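Local coordinates for protein Chains: A (Unidentified, PDB 6ZM9) that probably cleaves S-adenosylmethionine as a phage-encoded SAM lyase, and binds 5'-deoxy-5'-methylthioadenosine, at residues 28-31 with 32-35; 36-39 with 40-44; 86-89 with 90-94. All coordinates share one frame; numbering follows the deposited sequence.

Interaction 1: 28-31 with 32-35; sequences TIED and VVKD
A capping box opens helix 29-43, and the first turn behind it shows how a helix start is fastened from both ends of one short segment. I29 and V33 touch across that turn, CG1 of I29 lying 4.3 Å from CG2 of V33, while the backbone N of V33 donates to the carbonyl O of I29 at 2.9 Å. In the box itself, T28 and D31 exchange bonds: D31 N donates to T28 OG1 at 3.2 Å, and T28 N donates to D31 OD2 at 3.0 Å, meeting that oxygen from above the carboxylate plane. D31 can reach back because its CG stands beside its own backbone N (chi1 -62°). The main-chain bond from V32 N to T28 O is weak, whereas K34 N to E30 O is short and nearly straight, with an angle of 171° at the hydrogen. E30 and K34 meet first through their aliphatic parts, CG of E30 being 4.0 Å from CE of K34. Their charged ends do not touch. One water spans them, donating to E30 OE2 and accepting from K34 NZ at 2.7 Å, so any attraction between them is probably mediated by this water. The same OE2 forms a salt bridge with R55 of the second subunit, which makes this carboxylate part of the subunit interface. V33 and E30 also pack on T68 of that subunit. On the inner side, I29 and V33 rest on F51 of strand 49-59, and V32 lies against V72 and I74 of strand 66-77, seating the helix start on the sheet.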
loop_
_atom_site.group_PDB
_atom_site.type_symbol
_atom_site.label_atom_id
_atom_site.label_comp_id
_atom_site.label_asym_id
_atom_site.label_seq_id
_atom_site.Cartn_x
_atom_site.Cartn_y
_atom_site.Cartn_z
ATOM N N THR A 28 -14.866 0.322 -12.768
ATOM C CA THR A 28 -14.549 1.246 -11.696
ATOM C C THR A 28 -14.194 0.499 -10.416
ATOM O O THR A 28 -14.541 -0.667 -10.234
ATOM C CB THR A 28 -15.739 2.140 -11.319
ATOM O OG1 THR A 28 -16.781 1.318 -10.765
ATOM C CG2 THR A 28 -16.265 2.907 -12.499
ATOM N N ILE A 29 -13.537 1.217 -9.500
ATOM C CA ILE A 29 -13.201 0.625 -8.211
ATOM C C ILE A 29 -14.451 0.139 -7.491
ATOM O O ILE A 29 -14.434 -0.923 -6.860
ATOM C CB ILE A 29 -12.340 1.574 -7.349
ATOM C CG1 ILE A 29 -12.004 0.907 -6.013
ATOM C CG2 ILE A 29 -12.996 2.937 -7.114
ATOM C CD1 ILE A 29 -10.852 1.573 -5.266
ATOM N N GLU A 30 -15.553 0.895 -7.557
ATOM C CA GLU A 30 -16.741 0.443 -6.831
ATOM C C GLU A 30 -17.270 -0.877 -7.373
ATOM O O GLU A 30 -17.818 -1.687 -6.610
ATOM C CB GLU A 30 -17.841 1.499 -6.802
ATOM C CG GLU A 30 -18.758 1.318 -5.567
ATOM C CD GLU A 30 -18.103 1.625 -4.198
ATOM O OE1 GLU A 30 -16.945 2.112 -4.128
ATOM O OE2 GLU A 30 -18.767 1.381 -3.162
ATOM N N ASP A 31 -17.113 -1.118 -8.682
ATOM C CA ASP A 31 -17.493 -2.414 -9.232
ATOM C C ASP A 31 -16.706 -3.535 -8.545
ATOM O O ASP A 31 -17.259 -4.589 -8.216
ATOM C CB ASP A 31 -17.192 -2.497 -10.738
ATOM C CG ASP A 31 -17.946 -1.491 -11.586
ATOM O OD1 ASP A 31 -19.013 -0.982 -11.183
ATOM O OD2 ASP A 31 -17.455 -1.270 -12.728
ATOM N N VAL A 32 -15.390 -3.333 -8.365
ATOM C CA VAL A 32 -14.555 -4.335 -7.713
ATOM C C VAL A 32 -14.949 -4.511 -6.252
ATOM O O VAL A 32 -14.985 -5.639 -5.750
ATOM C CB VAL A 32 -13.066 -3.981 -7.889
ATOM C CG1 VAL A 32 -12.194 -4.932 -7.112
ATOM C CG2 VAL A 32 -12.697 -3.995 -9.365
ATOM N N VAL A 33 -15.249 -3.409 -5.551
ATOM C CA VAL A 33 -15.723 -3.484 -4.164
ATOM C C VAL A 33 -16.953 -4.375 -4.078
ATOM O O VAL A 33 -17.016 -5.319 -3.282
ATOM C CB VAL A 33 -16.015 -2.078 -3.611
ATOM C CG1 VAL A 33 -16.648 -2.158 -2.221
ATOM C CG2 VAL A 33 -14.734 -1.231 -3.539
ATOM N N LYS A 34 -17.967 -4.061 -4.884
ATOM C CA LYS A 34 -19.221 -4.800 -4.810
ATOM C C LYS A 34 -19.029 -6.264 -5.184
ATOM O O LYS A 34 -19.616 -7.153 -4.554
ATOM C CB LYS A 34 -20.259 -4.135 -5.712
ATOM C CG LYS A 34 -20.756 -2.757 -5.257
ATOM C CD LYS A 34 -21.728 -2.175 -6.287
ATOM C CE LYS A 34 -22.143 -0.774 -5.942
ATOM N NZ LYS A 34 -22.800 -0.768 -4.619
ATOM N N ASP A 35 -18.255 -6.540 -6.233
ATOM C CA ASP A 35 -18.066 -7.922 -6.665
ATOM C C ASP A 35 -17.301 -8.711 -5.610
ATOM O O ASP A 35 -17.624 -9.883 -5.357
ATOM C CB ASP A 35 -17.362 -7.962 -8.022
ATOM C CG ASP A 35 -17.552 -9.272 -8.751
ATOM O OD1 ASP A 35 -18.693 -9.758 -8.815
ATOM O OD2 ASP A 35 -16.553 -9.800 -9.281
HETATM O O HOH W 1 -20.882 0.003 -2.806
#

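Interaction 2: 36-39 with 40-44; sequences TIAI and RKRQG
T36 and R40 lie side by side one turn apart on the buried side of helix 29-43, where CG2 of T36 packs 3.8 Å from CD of R40. The methyl is placed there by a first torsion that sets CG2 anti to the backbone N and leaves OG1 to bond back to the carbonyl O of V32 (chi1 -63°). R40 bends at chi3 beyond this contact, and its NH1 makes weak hydrogen bonds to the carbonyl oxygens of P47 and D48, so the buried guanidinium has main-chain acceptors near its end. I39 is buried as well, whereas K41 and R42 are exposed to solvent. The extended K41 runs alongside I37, CG2 of I37 lying 3.7 Å from CE of K41 and 3.9 Å from its NZ. R42 bends at chi3 so that one face of its guanidinium lies over A38 O, 3.7 Å from the plane; I39 CG1 sits beside NH2, outside the rim, at 3.6 Å. The last helical bond, from Q43 N to I39 O, is bent, with an angle of 137° at the hydrogen. The helix then stops in a Schellman motif at G44, whose positive phi turns the chain and whose N donates to K41 O at 2.9 Å. I39 faces inward against L94, E97 and D101 of helix 84-101, and T36 meets L98 there. T36 and R40 also reach I74 and I76 of strand 66-77, while I37 and K41 pack on L66 of the second subunit.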
loop_
_atom_site.group_PDB
_atom_site.type_symbol
_atom_site.label_atom_id
_atom_site.label_comp_id
_atom_site.label_asym_id
_atom_site.label_seq_id
_atom_site.Cartn_x
_atom_site.Cartn_y
_atom_site.Cartn_z
ATOM N N THR A 36 -16.289 -8.089 -4.987
ATOM C CA THR A 36 -15.527 -8.758 -3.939
ATOM C C THR A 36 -16.421 -9.100 -2.752
ATOM O O THR A 36 -16.329 -10.205 -2.202
ATOM C CB THR A 36 -14.342 -7.887 -3.511
ATOM O OG1 THR A 36 -13.441 -7.713 -4.612
ATOM C CG2 THR A 36 -13.575 -8.518 -2.363
ATOM N N ILE A 37 -17.280 -8.168 -2.330
ATOM C CA ILE A 37 -18.196 -8.448 -1.224
ATOM C C ILE A 37 -19.057 -9.659 -1.555
ATOM O O ILE A 37 -19.243 -10.562 -0.731
ATOM C CB ILE A 37 -19.075 -7.221 -0.909
ATOM C CG1 ILE A 37 -18.259 -6.087 -0.298
ATOM C CG2 ILE A 37 -20.249 -7.630 0.015
ATOM C CD1 ILE A 37 -19.009 -4.775 -0.250
ATOM N N ALA A 38 -19.603 -9.686 -2.773
ATOM C CA ALA A 38 -20.486 -10.770 -3.178
ATOM C C ALA A 38 -19.765 -12.111 -3.198
ATOM O O ALA A 38 -20.303 -13.116 -2.733
ATOM C CB ALA A 38 -21.072 -10.446 -4.554
ATOM N N ILE A 39 -18.545 -12.146 -3.723
ATOM C CA ILE A 39 -17.794 -13.390 -3.790
ATOM C C ILE A 39 -17.468 -13.886 -2.386
ATOM O O ILE A 39 -17.624 -15.073 -2.071
ATOM C CB ILE A 39 -16.512 -13.189 -4.614
ATOM C CG1 ILE A 39 -16.827 -12.963 -6.088
ATOM C CG2 ILE A 39 -15.597 -14.376 -4.453
ATOM C CD1 ILE A 39 -15.700 -12.333 -6.877
ATOM N N ARG A 40 -16.993 -12.986 -1.525
ATOM C CA ARG A 40 -16.575 -13.383 -0.186
ATOM C C ARG A 40 -17.764 -13.824 0.657
ATOM O O ARG A 40 -17.647 -14.763 1.452
ATOM C CB ARG A 40 -15.752 -12.266 0.469
ATOM C CG ARG A 40 -14.487 -11.946 -0.346
ATOM C CD ARG A 40 -13.500 -11.096 0.403
ATOM N NE ARG A 40 -12.659 -11.933 1.248
ATOM C CZ ARG A 40 -11.992 -11.497 2.305
ATOM N NH1 ARG A 40 -12.072 -10.222 2.661
ATOM N NH2 ARG A 40 -11.240 -12.329 3.010
ATOM N N LYS A 41 -18.926 -13.200 0.477
ATOM C CA LYS A 41 -20.111 -13.686 1.176
ATOM C C LYS A 41 -20.439 -15.123 0.775
ATOM O O LYS A 41 -20.804 -15.944 1.628
ATOM C CB LYS A 41 -21.287 -12.758 0.917
ATOM C CG LYS A 41 -21.229 -11.435 1.668
ATOM C CD LYS A 41 -22.467 -10.604 1.351
ATOM C CE LYS A 41 -22.605 -9.362 2.219
ATOM N NZ LYS A 41 -23.694 -8.458 1.692
ATOM N N ARG A 42 -20.307 -15.457 -0.513
ATOM C CA ARG A 42 -20.596 -16.822 -0.960
ATOM C C ARG A 42 -19.564 -17.817 -0.449
ATOM O O ARG A 42 -19.856 -19.015 -0.374
ATOM C CB ARG A 42 -20.697 -16.869 -2.481
ATOM C CG ARG A 42 -21.964 -16.219 -3.013
ATOM C CD ARG A 42 -22.168 -16.521 -4.501
ATOM N NE ARG A 42 -21.087 -15.992 -5.331
ATOM C CZ ARG A 42 -21.110 -14.811 -5.954
ATOM N NH1 ARG A 42 -22.168 -14.012 -5.861
ATOM N NH2 ARG A 42 -20.070 -14.436 -6.687
ATOM N N GLN A 43 -18.382 -17.344 -0.070
ATOM C CA GLN A 43 -17.395 -18.183 0.583
ATOM C C GLN A 43 -17.681 -18.367 2.065
ATOM O O GLN A 43 -17.037 -19.212 2.706
ATOM C CB GLN A 43 -16.016 -17.554 0.418
ATOM C CG GLN A 43 -15.526 -17.476 -1.018
ATOM C CD GLN A 43 -14.149 -16.859 -1.094
ATOM O OE1 GLN A 43 -13.801 -15.995 -0.303
ATOM N NE2 GLN A 43 -13.356 -17.306 -2.033
ATOM N N GLY A 44 -18.617 -17.601 2.618
ATOM C CA GLY A 44 -18.935 -17.674 4.022
ATOM C C GLY A 44 -17.962 -16.961 4.927
ATOM O O GLY A 44 -18.026 -17.167 6.141
#

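Interaction 3: 86-89 with 90-94; sequences DFTG and KVQAL
The phenyl ring of F87 carries the methyl CG2 of V91 over one face, 3.7 Å above the ring plane and offset toward the rim. This is a CH-pi contact between residues four apart on helix 84-101, one of the two helices packed on the antiparallel sheet: the methyl sits 3.9 Å from the ring centroid, 18° off the normal. CZ is the ring atom nearest to it. The ring comes under the valine because CG of F87 is anti to its backbone N (chi1 -179°), while CG2 of V91 stands beside its own backbone N and so faces back along the helix. In the other flat group, the amide of Q92, one face is covered by the methyl CG2 of T88, 3.8 Å from CD of Q92. The OG1 of T88 takes no part in this, since it is hydrogen-bonded to the carbonyl O of K84 one turn earlier; of its side chain it is the methyl that meets the glutamine, while the carbonyl O of T88 lies beside CG of Q92. Q92 also packs on M3 of the third subunit, placing this side of the helix near a subunit boundary. F87 and V91 face A13 of strand 11-21, and V91 continues to I15 on that strand and to V109 and I111 of strand 106-113, so the aromatic contact belongs to the interior layer between helix and sheet. On another side of the helix the chemistry turns polar: D86 and K90 form a salt bridge. K90 bends at its last torsion to bring the ammonium round to the D86 carboxylate, and NZ donates to OD1 of D86 at 2.8 Å through the syn lone pair of that oxygen, on the side of OD2.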
loop_
_atom_site.group_PDB
_atom_site.type_symbol
_atom_site.label_atom_id
_atom_site.label_comp_id
_atom_site.label_asym_id
_atom_site.label_seq_id
_atom_site.Cartn_x
_atom_site.Cartn_y
_atom_site.Cartn_z
ATOM N N ASP A 86 -6.742 -22.785 4.238
ATOM C CA ASP A 86 -8.089 -22.188 4.119
ATOM C C ASP A 86 -7.971 -20.756 3.583
ATOM O O ASP A 86 -8.640 -20.431 2.617
ATOM C CB ASP A 86 -8.815 -22.214 5.455
ATOM C CG ASP A 86 -10.273 -21.853 5.324
ATOM O OD1 ASP A 86 -10.766 -21.843 4.203
ATOM O OD2 ASP A 86 -10.897 -21.600 6.342
ATOM N N PHE A 87 -7.142 -19.929 4.199
ATOM C CA PHE A 87 -6.978 -18.560 3.729
ATOM C C PHE A 87 -6.462 -18.532 2.299
ATOM O O PHE A 87 -6.977 -17.785 1.451
ATOM C CB PHE A 87 -6.019 -17.814 4.651
ATOM C CG PHE A 87 -5.804 -16.375 4.267
ATOM C CD1 PHE A 87 -6.734 -15.421 4.607
ATOM C CD2 PHE A 87 -4.697 -15.990 3.550
ATOM C CE1 PHE A 87 -6.564 -14.102 4.241
ATOM C CE2 PHE A 87 -4.508 -14.660 3.204
ATOM C CZ PHE A 87 -5.454 -13.718 3.546
ATOM N N THR A 88 -5.409 -19.295 2.022
ATOM C CA THR A 88 -4.810 -19.282 0.692
ATOM C C THR A 88 -5.825 -19.707 -0.358
ATOM O O THR A 88 -5.930 -19.091 -1.424
ATOM C CB THR A 88 -3.582 -20.196 0.674
ATOM O OG1 THR A 88 -2.583 -19.676 1.565
ATOM C CG2 THR A 88 -3.005 -20.291 -0.727
ATOM N N GLY A 89 -6.578 -20.767 -0.078
ATOM C CA GLY A 89 -7.543 -21.235 -1.054
ATOM C C GLY A 89 -8.643 -20.226 -1.324
ATOM O O GLY A 89 -9.066 -20.053 -2.470
ATOM N N LYS A 90 -9.131 -19.560 -0.277
ATOM C CA LYS A 90 -10.195 -18.582 -0.467
ATOM C C LYS A 90 -9.689 -17.357 -1.222
ATOM O O LYS A 90 -10.407 -16.806 -2.061
ATOM C CB LYS A 90 -10.816 -18.207 0.876
ATOM C CG LYS A 90 -11.723 -19.327 1.434
ATOM C CD LYS A 90 -12.307 -18.943 2.763
ATOM C CE LYS A 90 -13.473 -19.843 3.157
ATOM N NZ LYS A 90 -13.181 -21.273 2.879
ATOM N N VAL A 91 -8.454 -16.929 -0.963
ATOM C CA VAL A 91 -7.916 -15.792 -1.700
ATOM C C VAL A 91 -7.666 -16.159 -3.160
ATOM O O VAL A 91 -7.931 -15.364 -4.069
ATOM C CB VAL A 91 -6.661 -15.231 -1.007
ATOM C CG1 VAL A 91 -5.978 -14.233 -1.926
ATOM C CG2 VAL A 91 -7.059 -14.602 0.315
ATOM N N GLN A 92 -7.149 -17.364 -3.404
ATOM C CA GLN A 92 -6.938 -17.819 -4.778
ATOM C C GLN A 92 -8.249 -17.862 -5.539
ATOM O O GLN A 92 -8.339 -17.423 -6.693
ATOM C CB GLN A 92 -6.317 -19.216 -4.743
ATOM C CG GLN A 92 -4.838 -19.239 -4.409
ATOM C CD GLN A 92 -4.335 -20.661 -4.245
ATOM O OE1 GLN A 92 -5.075 -21.549 -3.837
ATOM N NE2 GLN A 92 -3.068 -20.875 -4.559
ATOM N N ALA A 93 -9.297 -18.388 -4.905
ATOM C CA ALA A 93 -10.590 -18.472 -5.567
ATOM C C ALA A 93 -11.152 -17.083 -5.846
ATOM O O ALA A 93 -11.765 -16.851 -6.892
ATOM C CB ALA A 93 -11.564 -19.281 -4.709
ATOM N N LEU A 94 -10.969 -16.157 -4.903
ATOM C CA LEU A 94 -11.395 -14.783 -5.127
ATOM C C LEU A 94 -10.683 -14.176 -6.328
ATOM O O LEU A 94 -11.310 -13.562 -7.195
ATOM C CB LEU A 94 -11.145 -13.969 -3.857
ATOM C CG LEU A 94 -11.323 -12.448 -3.954
ATOM C CD1 LEU A 94 -12.746 -12.037 -4.325
ATOM C CD2 LEU A 94 -10.914 -11.812 -2.627
#

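Interactions 1 and 2 follow one another on helix 29-43, which starts with a capping box and finishes with a Schellman motif; interaction 3 belongs to helix 84-101. All three are partly buried. Interactions 1 and 3 combine apolar residues facing the sheet with polar ones on outer faces, whereas interaction 2 buries an arginine and lays its exposed one over main chain. The opposite charges of interaction 1 are joined through water, those of interaction 3 directly. Interactions 1 and 2 both border the second subunit, and interaction 3 the third. The two helices meet where Q43 NE2 lies 3.0 Å from K90 O, a probable hydrogen bond, and where I39 packs on L94.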